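Local coordinates for protein succinate--CoA ligase subunit alpha (Campylobacter jejuni, PDB 6MEL) that serves as the alpha subunit of a two-chain CoA ligase assembly, combining a Rossmann-like CoA-binding domain with a second alpha/beta ligase domain, at residues A[10-15]-A[64-69]; A[92-97]-A[125-130]; A[118-123]-A[184-189]; A[148-153]-A[170-175]; A[205-210]-A[231-236]. One frame throughout, in Å; residues are numbered along the deposited sequence.

Contact 1. Residues A[10-15]-A[64-69]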
# COMPACT_ATOMS: atom_id res chain seq x y z
N LYS A 10 -15.11 -17.72 -21.36
CA LYS A 10 -15.17 -18.78 -20.38
C LYS A 10 -14.24 -18.48 -19.20
O LYS A 10 -13.06 -18.21 -19.42
CB LYS A 10 -14.74 -20.10 -21.01
CG LYS A 10 -15.58 -20.50 -22.22
CD LYS A 10 -15.70 -21.99 -22.41
CE LYS A 10 -15.33 -22.43 -23.80
NZ LYS A 10 -13.86 -22.34 -23.96
N VAL A 11 -14.79 -18.61 -17.99
CA VAL A 11 -14.11 -18.23 -16.77
C VAL A 11 -14.14 -19.39 -15.79
O VAL A 11 -15.21 -19.91 -15.53
CB VAL A 11 -14.82 -17.02 -16.13
CG1 VAL A 11 -14.19 -16.66 -14.78
CG2 VAL A 11 -14.86 -15.81 -17.07
N ILE A 12 -12.98 -19.68 -15.17
CA ILE A 12 -12.91 -20.52 -14.00
C ILE A 12 -12.62 -19.65 -12.79
O ILE A 12 -11.99 -18.58 -12.89
CB ILE A 12 -11.85 -21.62 -14.15
CG1 ILE A 12 -10.50 -21.03 -14.55
CG2 ILE A 12 -12.31 -22.68 -15.12
CD1 ILE A 12 -9.38 -22.02 -14.47
N VAL A 13 -13.03 -20.15 -11.63
CA VAL A 13 -12.84 -19.43 -10.37
C VAL A 13 -11.86 -20.24 -9.52
O VAL A 13 -12.10 -21.39 -9.21
CB VAL A 13 -14.19 -19.24 -9.66
CG1 VAL A 13 -14.02 -18.52 -8.35
CG2 VAL A 13 -15.22 -18.56 -10.55
N GLN A 14 -10.75 -19.62 -9.12
CA GLN A 14 -9.85 -20.23 -8.15
C GLN A 14 -10.32 -19.77 -6.77
O GLN A 14 -10.59 -18.58 -6.55
CB GLN A 14 -8.39 -19.90 -8.48
CG GLN A 14 -7.88 -20.54 -9.77
CD GLN A 14 -6.55 -20.00 -10.23
OE1 GLN A 14 -6.46 -19.35 -11.26
NE2 GLN A 14 -5.51 -20.29 -9.45
N GLY A 15 -10.49 -20.74 -5.85
CA GLY A 15 -11.10 -20.49 -4.54
C GLY A 15 -12.63 -20.48 -4.62
O GLY A 15 -13.31 -19.81 -3.86
N THR A 64 -12.54 -27.80 -19.51
CA THR A 64 -13.44 -26.69 -19.91
C THR A 64 -12.86 -25.82 -21.04
O THR A 64 -13.59 -25.06 -21.65
CB THR A 64 -13.74 -25.77 -18.72
OG1 THR A 64 -12.56 -25.03 -18.34
CG2 THR A 64 -14.31 -26.60 -17.59
N LYS A 65 -11.54 -25.90 -21.27
CA LYS A 65 -10.84 -25.01 -22.22
C LYS A 65 -10.98 -23.52 -21.88
O LYS A 65 -10.72 -22.70 -22.72
CB LYS A 65 -11.30 -25.35 -23.64
CG LYS A 65 -10.97 -26.80 -24.00
CD LYS A 65 -11.68 -27.33 -25.23
CE LYS A 65 -11.49 -28.83 -25.38
NZ LYS A 65 -11.52 -29.24 -26.81
N ALA A 66 -11.33 -23.18 -20.63
CA ALA A 66 -11.29 -21.77 -20.12
C ALA A 66 -9.87 -21.21 -20.24
O ALA A 66 -8.92 -21.94 -20.02
CB ALA A 66 -11.72 -21.76 -18.68
N ASP A 67 -9.73 -19.93 -20.58
CA ASP A 67 -8.42 -19.30 -20.54
C ASP A 67 -8.44 -18.01 -19.74
O ASP A 67 -7.46 -17.24 -19.77
CB ASP A 67 -7.79 -19.17 -21.93
CG ASP A 67 -8.52 -18.27 -22.90
OD1 ASP A 67 -9.49 -17.62 -22.49
OD2 ASP A 67 -8.12 -18.28 -24.06
N VAL A 68 -9.51 -17.80 -18.97
CA VAL A 68 -9.60 -16.69 -18.06
C VAL A 68 -9.92 -17.24 -16.67
O VAL A 68 -10.77 -18.07 -16.55
CB VAL A 68 -10.65 -15.67 -18.54
CG1 VAL A 68 -10.72 -14.50 -17.60
CG2 VAL A 68 -10.34 -15.21 -19.97
N SER A 69 -9.20 -16.76 -15.65
CA SER A 69 -9.45 -17.18 -14.30
C SER A 69 -9.74 -15.97 -13.41
O SER A 69 -9.11 -14.88 -13.54
CB SER A 69 -8.27 -17.96 -13.76
OG SER A 69 -8.56 -18.42 -12.45
O HOH W 1 -11.68 -18.31 -21.72
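Ser69 and Gln14 meet through their polar ends: the hydroxyl OG of Ser69 donates to OE1 of Gln14 at 2.6 Å, arriving in the plane of the amide and on a lone pair of the oxygen. With OG anti to the backbone N (chi1 -177°), the serine reaches along the sheet to the glutamine, whose other amide atom, NE2, is bonded to Ser81 O. Both polar groups suit this buried place because each finds a partner. Ile12, on the same face, lays its two branches against different neighbours. CG1 passes over Ser69, 3.9 Å from OG, while CG2 points the other way onto the methyl of Ala66, 3.7 Å from its CB. Ala66 is small enough to let the chain pass close to the strand. Its N is held by Thr64 OG1 in an ST turn, and that hydroxyl is also bonded to Ala60 O. The backbone link is parallel, Ile12 N to Val68 O at 3.1 Å, and a water joins Lys10 O to Asp67 N. Strand 10-14 lies between strands 34-39 and 68-71 of the Rossmann-like sheet, with helix 57-64 packed through Val57 on Ile12 and Gln14.

Contact 2. Residues A[92-97]-A[125-130]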
# COMPACT_ATOMS: atom_id res chain seq x y z
N LEU A 92 -5.43 -14.72 -18.92
CA LEU A 92 -5.84 -13.56 -18.15
C LEU A 92 -6.31 -14.06 -16.77
O LEU A 92 -7.20 -14.88 -16.68
CB LEU A 92 -6.97 -12.80 -18.86
CG LEU A 92 -7.48 -11.56 -18.09
CD1 LEU A 92 -6.39 -10.49 -18.02
CD2 LEU A 92 -8.72 -10.96 -18.72
N ALA A 93 -5.66 -13.58 -15.71
CA ALA A 93 -6.03 -13.88 -14.34
C ALA A 93 -6.41 -12.58 -13.64
O ALA A 93 -5.61 -11.64 -13.58
CB ALA A 93 -4.88 -14.55 -13.62
N VAL A 94 -7.63 -12.56 -13.11
CA VAL A 94 -8.16 -11.45 -12.40
C VAL A 94 -8.06 -11.75 -10.91
O VAL A 94 -8.68 -12.70 -10.41
CB VAL A 94 -9.62 -11.19 -12.84
CG1 VAL A 94 -10.20 -10.01 -12.12
CG2 VAL A 94 -9.74 -11.01 -14.34
N VAL A 95 -7.28 -10.96 -10.18
CA VAL A 95 -6.95 -11.32 -8.80
C VAL A 95 -7.55 -10.27 -7.85
O VAL A 95 -7.07 -9.15 -7.81
CB VAL A 95 -5.42 -11.44 -8.58
CG1 VAL A 95 -5.10 -11.89 -7.17
CG2 VAL A 95 -4.75 -12.34 -9.60
N ILE A 96 -8.53 -10.67 -7.05
CA ILE A 96 -9.28 -9.76 -6.21
C ILE A 96 -8.55 -9.46 -4.90
O ILE A 96 -8.56 -8.30 -4.47
CB ILE A 96 -10.68 -10.34 -5.91
CG1 ILE A 96 -11.45 -10.63 -7.21
CG2 ILE A 96 -11.45 -9.43 -4.97
CD1 ILE A 96 -11.53 -9.47 -8.18
N THR A 97 -7.96 -10.49 -4.30
CA THR A 97 -7.54 -10.52 -2.90
C THR A 97 -6.52 -9.41 -2.59
O THR A 97 -5.63 -9.11 -3.40
CB THR A 97 -6.91 -11.88 -2.59
OG1 THR A 97 -7.87 -12.85 -3.04
CG2 THR A 97 -6.55 -12.09 -1.14
N PRO A 125 -11.14 -4.77 -7.63
CA PRO A 125 -12.50 -5.30 -7.70
C PRO A 125 -12.78 -6.13 -8.96
O PRO A 125 -13.84 -6.73 -9.03
CB PRO A 125 -13.34 -4.02 -7.64
CG PRO A 125 -12.47 -3.04 -8.41
CD PRO A 125 -11.08 -3.33 -7.91
N GLY A 126 -11.83 -6.16 -9.91
CA GLY A 126 -11.96 -6.96 -11.11
C GLY A 126 -12.30 -6.17 -12.36
O GLY A 126 -11.91 -5.03 -12.51
N ILE A 127 -13.00 -6.83 -13.28
CA ILE A 127 -13.28 -6.23 -14.59
C ILE A 127 -14.76 -6.45 -14.90
O ILE A 127 -15.33 -7.47 -14.52
CB ILE A 127 -12.35 -6.78 -15.70
CG1 ILE A 127 -12.66 -6.20 -17.08
CG2 ILE A 127 -12.40 -8.30 -15.75
CD1 ILE A 127 -11.60 -6.53 -18.12
N ILE A 128 -15.38 -5.46 -15.56
CA ILE A 128 -16.78 -5.58 -15.92
C ILE A 128 -16.97 -5.00 -17.31
O ILE A 128 -16.49 -3.90 -17.59
CB ILE A 128 -17.73 -4.92 -14.88
CG1 ILE A 128 -19.20 -5.03 -15.31
CG2 ILE A 128 -17.38 -3.45 -14.61
CD1 ILE A 128 -20.20 -4.84 -14.22
N THR A 129 -17.71 -5.75 -18.13
CA THR A 129 -18.22 -5.26 -19.40
C THR A 129 -19.74 -5.09 -19.23
O THR A 129 -20.46 -6.08 -19.09
CB THR A 129 -17.83 -6.15 -20.58
OG1 THR A 129 -16.43 -5.99 -20.77
CG2 THR A 129 -18.56 -5.79 -21.87
N SER A 130 -20.18 -3.83 -19.20
CA SER A 130 -21.52 -3.40 -18.81
C SER A 130 -22.59 -4.26 -19.51
O SER A 130 -22.52 -4.47 -20.70
CB SER A 130 -21.72 -1.95 -19.14
OG SER A 130 -20.74 -1.16 -18.53
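Val94 turns its CB toward Gly126 and Ile127, and the two methyls that branch from it divide the work. CG1, anti to the backbone N (chi1 -179°), stands against the bare backbone of Gly126, 3.7 Å from its CA. CG2 leaves on the other side and meets the CG2 methyl of Ile127 at 4.1 Å, the two side chains crossing at about a right angle. A beta-branched residue suits this place, since its short fork offers a methyl to each neighbour, and Leu70 touches it from the adjoining strand. Strand 92-95 runs parallel to its neighbours in the Rossmann-like sheet, whereas strand 126-129 runs antiparallel between two strands of the second sheet. No hydrogen bond joins the two segments, so they meet by apolar packing between two sheets. Gly126 has backbone angles that a residue with a CB could hardly take up, and its lack of a side chain also leaves room for Ile96. That isoleucine bends at chi2 (-52°) so that its CD1 reaches the peptide link from Pro125 to Gly126, 3.7 Å from both Pro125 C and Gly126 N. Ile127 in turn packs on Ile120 of strand 118-120.

Contact 3. Residues A[118-123]-A[184-189]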
# COMPACT_ATOMS: atom_id res chain seq x y z
N LYS A 118 -1.57 -12.46 -18.75
CA LYS A 118 -1.77 -11.13 -18.20
C LYS A 118 -2.50 -11.24 -16.87
O LYS A 118 -3.29 -12.16 -16.66
CB LYS A 118 -2.60 -10.32 -19.18
CG LYS A 118 -2.02 -10.20 -20.59
CD LYS A 118 -3.19 -9.85 -21.53
CE LYS A 118 -2.87 -8.91 -22.66
NZ LYS A 118 -2.51 -9.67 -23.87
N ILE A 119 -2.27 -10.26 -16.02
CA ILE A 119 -2.91 -10.18 -14.70
C ILE A 119 -3.67 -8.86 -14.60
O ILE A 119 -3.22 -7.81 -15.08
CB ILE A 119 -1.83 -10.27 -13.61
CG1 ILE A 119 -1.11 -11.62 -13.58
CG2 ILE A 119 -2.40 -9.92 -12.24
CD1 ILE A 119 0.26 -11.55 -12.94
N ILE A 120 -4.82 -8.92 -13.93
CA ILE A 120 -5.54 -7.76 -13.44
C ILE A 120 -5.61 -7.88 -11.93
O ILE A 120 -6.15 -8.82 -11.40
CB ILE A 120 -6.95 -7.66 -14.06
CG1 ILE A 120 -6.86 -7.41 -15.58
CG2 ILE A 120 -7.80 -6.63 -13.37
CD1 ILE A 120 -8.18 -7.57 -16.31
N GLY A 121 -4.98 -6.92 -11.26
CA GLY A 121 -4.88 -6.91 -9.81
C GLY A 121 -3.42 -7.11 -9.40
O GLY A 121 -2.50 -6.83 -10.18
N PRO A 122 -3.13 -7.54 -8.17
CA PRO A 122 -4.11 -7.94 -7.18
C PRO A 122 -4.70 -6.74 -6.45
O PRO A 122 -4.43 -5.60 -6.83
CB PRO A 122 -3.28 -8.82 -6.24
CG PRO A 122 -1.92 -8.17 -6.24
CD PRO A 122 -1.74 -7.70 -7.67
N ASN A 123 -5.52 -7.00 -5.42
CA ASN A 123 -6.12 -5.96 -4.57
C ASN A 123 -6.98 -5.03 -5.45
O ASN A 123 -6.76 -3.80 -5.53
CB ASN A 123 -5.07 -5.13 -3.82
CG ASN A 123 -5.70 -4.21 -2.80
OD1 ASN A 123 -6.88 -4.33 -2.53
ND2 ASN A 123 -4.93 -3.27 -2.26
N ILE A 184 1.33 -4.57 -9.72
CA ILE A 184 0.09 -4.95 -10.31
C ILE A 184 0.40 -5.45 -11.71
O ILE A 184 1.55 -5.53 -12.11
CB ILE A 184 -0.90 -3.77 -10.31
CG1 ILE A 184 -0.33 -2.53 -10.99
CG2 ILE A 184 -1.39 -3.45 -8.89
CD1 ILE A 184 -1.37 -1.49 -11.30
N GLY A 185 -0.65 -5.84 -12.43
CA GLY A 185 -0.50 -6.38 -13.75
C GLY A 185 -0.72 -5.33 -14.82
O GLY A 185 0.00 -4.32 -14.87
N LEU A 186 -1.70 -5.59 -15.69
CA LEU A 186 -2.06 -4.62 -16.70
C LEU A 186 -2.37 -3.27 -16.02
O LEU A 186 -3.03 -3.20 -14.96
CB LEU A 186 -3.30 -5.11 -17.46
CG LEU A 186 -3.15 -6.38 -18.28
CD1 LEU A 186 -4.49 -6.78 -18.88
CD2 LEU A 186 -2.12 -6.23 -19.38
N ALA A 187 -1.92 -2.18 -16.64
CA ALA A 187 -2.18 -0.85 -16.11
C ALA A 187 -2.61 0.12 -17.23
O ALA A 187 -3.23 -0.29 -18.19
CB ALA A 187 -0.94 -0.40 -15.38
N TYR A 188 -2.26 1.40 -17.11
CA TYR A 188 -2.81 2.43 -17.98
C TYR A 188 -2.39 2.20 -19.43
O TYR A 188 -3.21 2.25 -20.33
CB TYR A 188 -2.39 3.83 -17.49
CG TYR A 188 -2.83 4.10 -16.08
CD1 TYR A 188 -4.17 4.26 -15.77
CD2 TYR A 188 -1.92 4.07 -15.03
CE1 TYR A 188 -4.59 4.42 -14.46
CE2 TYR A 188 -2.32 4.24 -13.73
CZ TYR A 188 -3.66 4.43 -13.44
OH TYR A 188 -4.05 4.66 -12.14
N LYS A 189 -1.10 1.96 -19.67
CA LYS A 189 -0.60 1.91 -21.07
C LYS A 189 -1.28 0.81 -21.86
O LYS A 189 -1.75 1.05 -22.95
CB LYS A 189 0.90 1.62 -21.13
CG LYS A 189 1.76 2.78 -20.67
CD LYS A 189 3.25 2.47 -20.71
CE LYS A 189 3.99 3.78 -20.59
NZ LYS A 189 5.44 3.56 -20.37
O HOH W 2 -3.50 -4.88 -12.85
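Ile119 and Gly121 each present a peptide carbonyl to the loop 184-186, and these flat groups, with the ring of Pro122, shape the contact. The Ile119 oxygen receives Leu186 N almost head-on at 2.8 Å, with a C=O...N angle of 165°, and Gly185 CA approaches the same oxygen to 3.3 Å. Gly185 has no CB to stand in the way, which is why the loop can come so near. The Gly121 carbonyl, in the cis peptide before Pro122, takes a weak bond at 3.1 Å from Gly185 N, which comes near its plane, while Ile184 CA lies off to one face, 3.2 Å from the oxygen. Beside it, the proline ring offers its CD to Ile184 CA at 4.2 Å. A water accepts from Gly121 N and lies 2.7 Å from Leu186 O. Strand 118-120 is the last strand of the Rossmann-like sheet within this chain, and the loop docked on it leads to Ala187, the N-cap of helix 188-197. Leu186 lies across the strand's side chains: with CG beside the backbone N (chi1 -65°), its CD1 comes 4.0 Å from Lys118 CB and 4.1 Å from Ile120 CG1. Leucine fits because its forked end can touch both the aliphatic root of the lysine and the isoleucine. Helix 102-115 serves both segments, with Met105 and Ala112 on Ile119 and Lys109 NZ bonded to Ile184 O.

Contact 4. Residues A[148-153]-A[170-175]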
# COMPACT_ATOMS: atom_id res chain seq x y z
N VAL A 148 -17.88 5.01 -22.58
CA VAL A 148 -16.75 5.46 -21.72
C VAL A 148 -16.03 4.26 -21.09
O VAL A 148 -16.61 3.48 -20.39
CB VAL A 148 -17.21 6.48 -20.66
CG1 VAL A 148 -16.04 6.99 -19.85
CG2 VAL A 148 -17.94 7.65 -21.32
N GLY A 149 -14.73 4.15 -21.38
CA GLY A 149 -13.85 3.18 -20.74
C GLY A 149 -13.39 3.72 -19.39
O GLY A 149 -13.33 4.96 -19.20
N LEU A 150 -13.06 2.81 -18.47
CA LEU A 150 -12.65 3.18 -17.09
C LEU A 150 -11.44 2.32 -16.68
O LEU A 150 -11.51 1.11 -16.79
CB LEU A 150 -13.89 2.86 -16.26
CG LEU A 150 -14.10 3.50 -14.91
CD1 LEU A 150 -13.38 4.82 -14.73
CD2 LEU A 150 -15.60 3.64 -14.66
N ILE A 151 -10.37 2.94 -16.19
CA ILE A 151 -9.23 2.25 -15.64
C ILE A 151 -8.97 2.84 -14.26
O ILE A 151 -8.83 4.03 -14.18
CB ILE A 151 -7.97 2.42 -16.52
CG1 ILE A 151 -8.22 2.07 -17.99
CG2 ILE A 151 -6.81 1.61 -15.96
CD1 ILE A 151 -7.23 2.73 -18.91
N SER A 152 -8.94 2.00 -13.21
CA SER A 152 -8.89 2.54 -11.84
C SER A 152 -8.06 1.66 -10.90
O SER A 152 -8.24 0.44 -10.85
CB SER A 152 -10.28 2.71 -11.32
OG SER A 152 -10.29 3.22 -10.00
N LYS A 153 -7.25 2.33 -10.07
CA LYS A 153 -6.50 1.68 -9.02
C LYS A 153 -7.37 1.47 -7.77
O LYS A 153 -6.88 0.90 -6.74
CB LYS A 153 -5.30 2.53 -8.61
CG LYS A 153 -4.01 2.39 -9.41
CD LYS A 153 -2.98 3.35 -8.89
CE LYS A 153 -1.66 3.20 -9.60
NZ LYS A 153 -0.65 4.14 -9.07
N TYR A 170 -24.35 9.20 -20.07
CA TYR A 170 -23.50 8.29 -20.85
C TYR A 170 -23.47 6.90 -20.19
O TYR A 170 -24.38 6.54 -19.47
CB TYR A 170 -22.14 8.96 -21.01
CG TYR A 170 -22.22 10.13 -21.95
CD1 TYR A 170 -22.21 9.91 -23.32
CD2 TYR A 170 -22.36 11.43 -21.48
CE1 TYR A 170 -22.30 10.96 -24.21
CE2 TYR A 170 -22.46 12.49 -22.36
CZ TYR A 170 -22.43 12.25 -23.73
OH TYR A 170 -22.49 13.26 -24.63
N GLY A 171 -22.44 6.11 -20.48
CA GLY A 171 -22.28 4.80 -19.85
C GLY A 171 -20.88 4.26 -20.08
O GLY A 171 -20.06 4.91 -20.74
N ILE A 172 -20.66 3.05 -19.58
CA ILE A 172 -19.38 2.44 -19.50
C ILE A 172 -19.31 1.31 -20.52
O ILE A 172 -20.22 0.50 -20.61
CB ILE A 172 -19.10 1.90 -18.09
CG1 ILE A 172 -19.20 2.99 -17.02
CG2 ILE A 172 -17.76 1.19 -18.08
CD1 ILE A 172 -18.37 4.24 -17.28
N SER A 173 -18.18 1.24 -21.22
CA SER A 173 -17.97 0.12 -22.13
C SER A 173 -17.45 -1.07 -21.30
O SER A 173 -18.19 -2.02 -21.03
CB SER A 173 -17.05 0.50 -23.28
OG SER A 173 -15.87 1.16 -22.84
N THR A 174 -16.21 -0.95 -20.86
CA THR A 174 -15.61 -1.87 -19.91
C THR A 174 -14.91 -1.03 -18.84
O THR A 174 -14.27 0.02 -19.16
CB THR A 174 -14.60 -2.79 -20.62
OG1 THR A 174 -15.24 -3.64 -21.58
CG2 THR A 174 -13.90 -3.74 -19.67
N ALA A 175 -15.02 -1.48 -17.59
CA ALA A 175 -14.26 -0.87 -16.49
C ALA A 175 -13.29 -1.92 -15.93
O ALA A 175 -13.71 -3.07 -15.67
CB ALA A 175 -15.17 -0.38 -15.40
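Val148 and Gly171 begin the pairing, Val148 N donating to Gly171 O at 2.9 Å. The Val148 carbonyl then takes Ser173 N at the same length of 2.9 Å, but the donor stands well above the carbonyl plane, 52° out of it. Two residues on, Leu150 N returns to a regular bond with Thr174 O at 3.1 Å. This displacement marks a beta bulge: Val148 pairs with Ile172 and Leu150 with Ala175, so two residues, Ser173 and Thr174, lie opposite the single Gly149. Gly149 puts no side chain beside Ser173. All four paired side chains emerge on one face. There Leu150 sets its CB 3.6 Å from the Ala175 CB, a closeness the small alanine permits, while its CD2 meets Ile172 CD1 at 3.9 Å. Ile172 gets its CD1 there by bending at chi2 (-53°), back toward the neighbouring strand.

The next shell fixes these groups. Helix 156-167 lies over the face, with Thr158 and Ala162 on Leu150 and Val165 on Val148. The polar residues of the bulge are tied outward, Ser173 OG to Thr201 OG1 and Thr174 OG1 to Thr129 OG1. On its other side, strand 148-152 pairs with strand 203-209. Strand 148-152, helix 156-167 and strand 172-177 together form a beta-alpha-beta crossover, its two parallel strands lying side by side beneath the helix that connects them.

Contact 5. Residues A[205-210]-A[231-236]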
# COMPACT_ATOMS: atom_id res chain seq x y z
N VAL A 205 -11.81 7.30 -18.87
CA VAL A 205 -11.53 7.85 -17.54
C VAL A 205 -10.43 7.00 -16.90
O VAL A 205 -10.60 5.79 -16.74
CB VAL A 205 -12.79 7.88 -16.68
CG1 VAL A 205 -12.50 8.36 -15.25
CG2 VAL A 205 -13.90 8.72 -17.32
N MET A 206 -9.35 7.63 -16.45
CA MET A 206 -8.31 6.99 -15.69
C MET A 206 -8.34 7.55 -14.26
O MET A 206 -8.38 8.77 -14.05
CB MET A 206 -6.91 7.09 -16.34
CG MET A 206 -6.40 8.49 -16.52
SD MET A 206 -4.75 8.49 -17.27
CE MET A 206 -3.70 8.17 -15.86
N ILE A 207 -8.41 6.64 -13.29
CA ILE A 207 -8.45 6.98 -11.86
C ILE A 207 -7.17 6.43 -11.23
O ILE A 207 -6.95 5.22 -11.28
CB ILE A 207 -9.67 6.41 -11.13
CG1 ILE A 207 -11.00 6.67 -11.84
CG2 ILE A 207 -9.70 6.92 -9.70
CD1 ILE A 207 -11.45 8.10 -11.77
N GLY A 208 -6.36 7.32 -10.65
CA GLY A 208 -5.13 6.92 -10.05
C GLY A 208 -5.08 7.35 -8.61
O GLY A 208 -6.08 7.84 -8.07
N GLU A 209 -3.91 7.15 -8.01
CA GLU A 209 -3.63 7.60 -6.68
C GLU A 209 -2.12 7.73 -6.46
O GLU A 209 -1.32 7.35 -7.32
CB GLU A 209 -4.31 6.70 -5.65
CG GLU A 209 -3.88 5.26 -5.64
CD GLU A 209 -4.81 4.31 -4.88
OE1 GLU A 209 -6.03 4.41 -5.04
OE2 GLU A 209 -4.28 3.45 -4.13
N ILE A 210 -1.77 8.30 -5.31
CA ILE A 210 -0.42 8.44 -4.85
C ILE A 210 0.30 7.10 -4.93
O ILE A 210 -0.29 6.03 -4.75
CB ILE A 210 -0.38 8.99 -3.42
CG1 ILE A 210 -1.24 8.16 -2.48
CG2 ILE A 210 -0.78 10.45 -3.39
CD1 ILE A 210 -0.84 8.35 -1.01
N VAL A 231 -9.83 11.52 -19.44
CA VAL A 231 -10.10 12.24 -18.24
C VAL A 231 -9.35 11.53 -17.13
O VAL A 231 -9.45 10.31 -17.04
CB VAL A 231 -11.61 12.26 -17.94
CG1 VAL A 231 -11.92 12.81 -16.55
CG2 VAL A 231 -12.39 13.03 -18.99
N ALA A 232 -8.68 12.29 -16.25
CA ALA A 232 -7.93 11.73 -15.12
C ALA A 232 -8.35 12.39 -13.82
O ALA A 232 -8.56 13.61 -13.74
CB ALA A 232 -6.45 11.85 -15.29
N PHE A 233 -8.51 11.54 -12.80
CA PHE A 233 -8.59 11.97 -11.42
C PHE A 233 -7.54 11.17 -10.63
O PHE A 233 -7.54 9.95 -10.71
CB PHE A 233 -9.98 11.77 -10.80
CG PHE A 233 -10.00 12.10 -9.32
CD1 PHE A 233 -9.99 13.42 -8.89
CD2 PHE A 233 -9.87 11.12 -8.36
CE1 PHE A 233 -9.92 13.74 -7.54
CE2 PHE A 233 -9.79 11.44 -7.01
CZ PHE A 233 -9.80 12.75 -6.60
N ILE A 234 -6.69 11.87 -9.89
CA ILE A 234 -5.63 11.29 -9.13
C ILE A 234 -5.93 11.58 -7.66
O ILE A 234 -5.81 12.69 -7.24
CB ILE A 234 -4.24 11.86 -9.50
CG1 ILE A 234 -3.95 11.80 -11.00
CG2 ILE A 234 -3.15 11.11 -8.71
CD1 ILE A 234 -4.08 10.41 -11.63
N ALA A 235 -6.27 10.53 -6.90
CA ALA A 235 -6.60 10.71 -5.47
C ALA A 235 -5.34 10.92 -4.63
O ALA A 235 -4.29 10.34 -4.90
CB ALA A 235 -7.32 9.48 -5.02
N GLY A 236 -5.46 11.70 -3.56
CA GLY A 236 -4.37 11.82 -2.57
C GLY A 236 -3.65 13.16 -2.56
O GLY A 236 -2.59 13.26 -1.98
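Met206 and Ala232 face each other on one side of a parallel strand pair. The methionine CG sits between the backbone N and the carbonyl carbon (chi1 61°), which lays CG over the alanine, 3.6 Å from Ala232 CB. The chain then bends at its last torsion, carrying CE to the Tyr188 ring. A long flexible residue opposite a short one fills this layer. Further along the same face, Ile234 bends at chi2 (-56°) so that its CD1 comes over Gly208, 4.0 Å from Gly208 CA. Gly208, with no side chain, leaves room for it.

The other face carries Val205, Ile207, Glu209, Val231, Phe233 and Ala235. Ile207 is modelled in two conformers; in one, CG2 lies at the edge of the Phe233 ring, near its plane, and CD1 is 4.1 Å from Phe233 CB. Like Met206, Glu209 holds CG between N and C (chi1 62°), with CB 4.1 Å from Ala235 CB. Its carboxylate turns from strand 231-235, and OE2 is bonded to His247 ND1. Ile210 CG2 rests 3.6 Å from Gly236 O, where a glycine leaves room for the methyl.

The ladder is regular at first, from Met206 N to Val231 O (2.7 Å), but loosens at its end, where Ile210 N to Ala235 O is bent and 3.3 Å long. Helix 259-268 packs on Ala232 and Ile234, and helix 280-288 on Val205 and Val231 from the opposite face. Strand 148-152 pairs beside strand 203-209, and the neighbouring subunit packs on Phe233 and Ala235 and bonds Gly236 N through an acidic side chain.

From the N terminus, contact 1 closes first, bringing 64-69 back beside 10-15 in the Rossmann-like sheet. Contact 2 then opens at 92-97, on the strand next to 68-71, and closes at 125-130 in the second sheet. Before it closes, contact 3 starts at 118-123, so the two cross; the loop of contact 3 runs on to 184-189. Nested inside that loop, contact 4 closes its own beta-alpha-beta unit, and contact 5 follows in series with another. Contact 2 joins the two sheets; contact 3 ties the edge of the first to the loop leading into helix 188-197; contacts 4 and 5 adjoin within the second. Tyr188, in contact 3, packs against contacts 4 and 5.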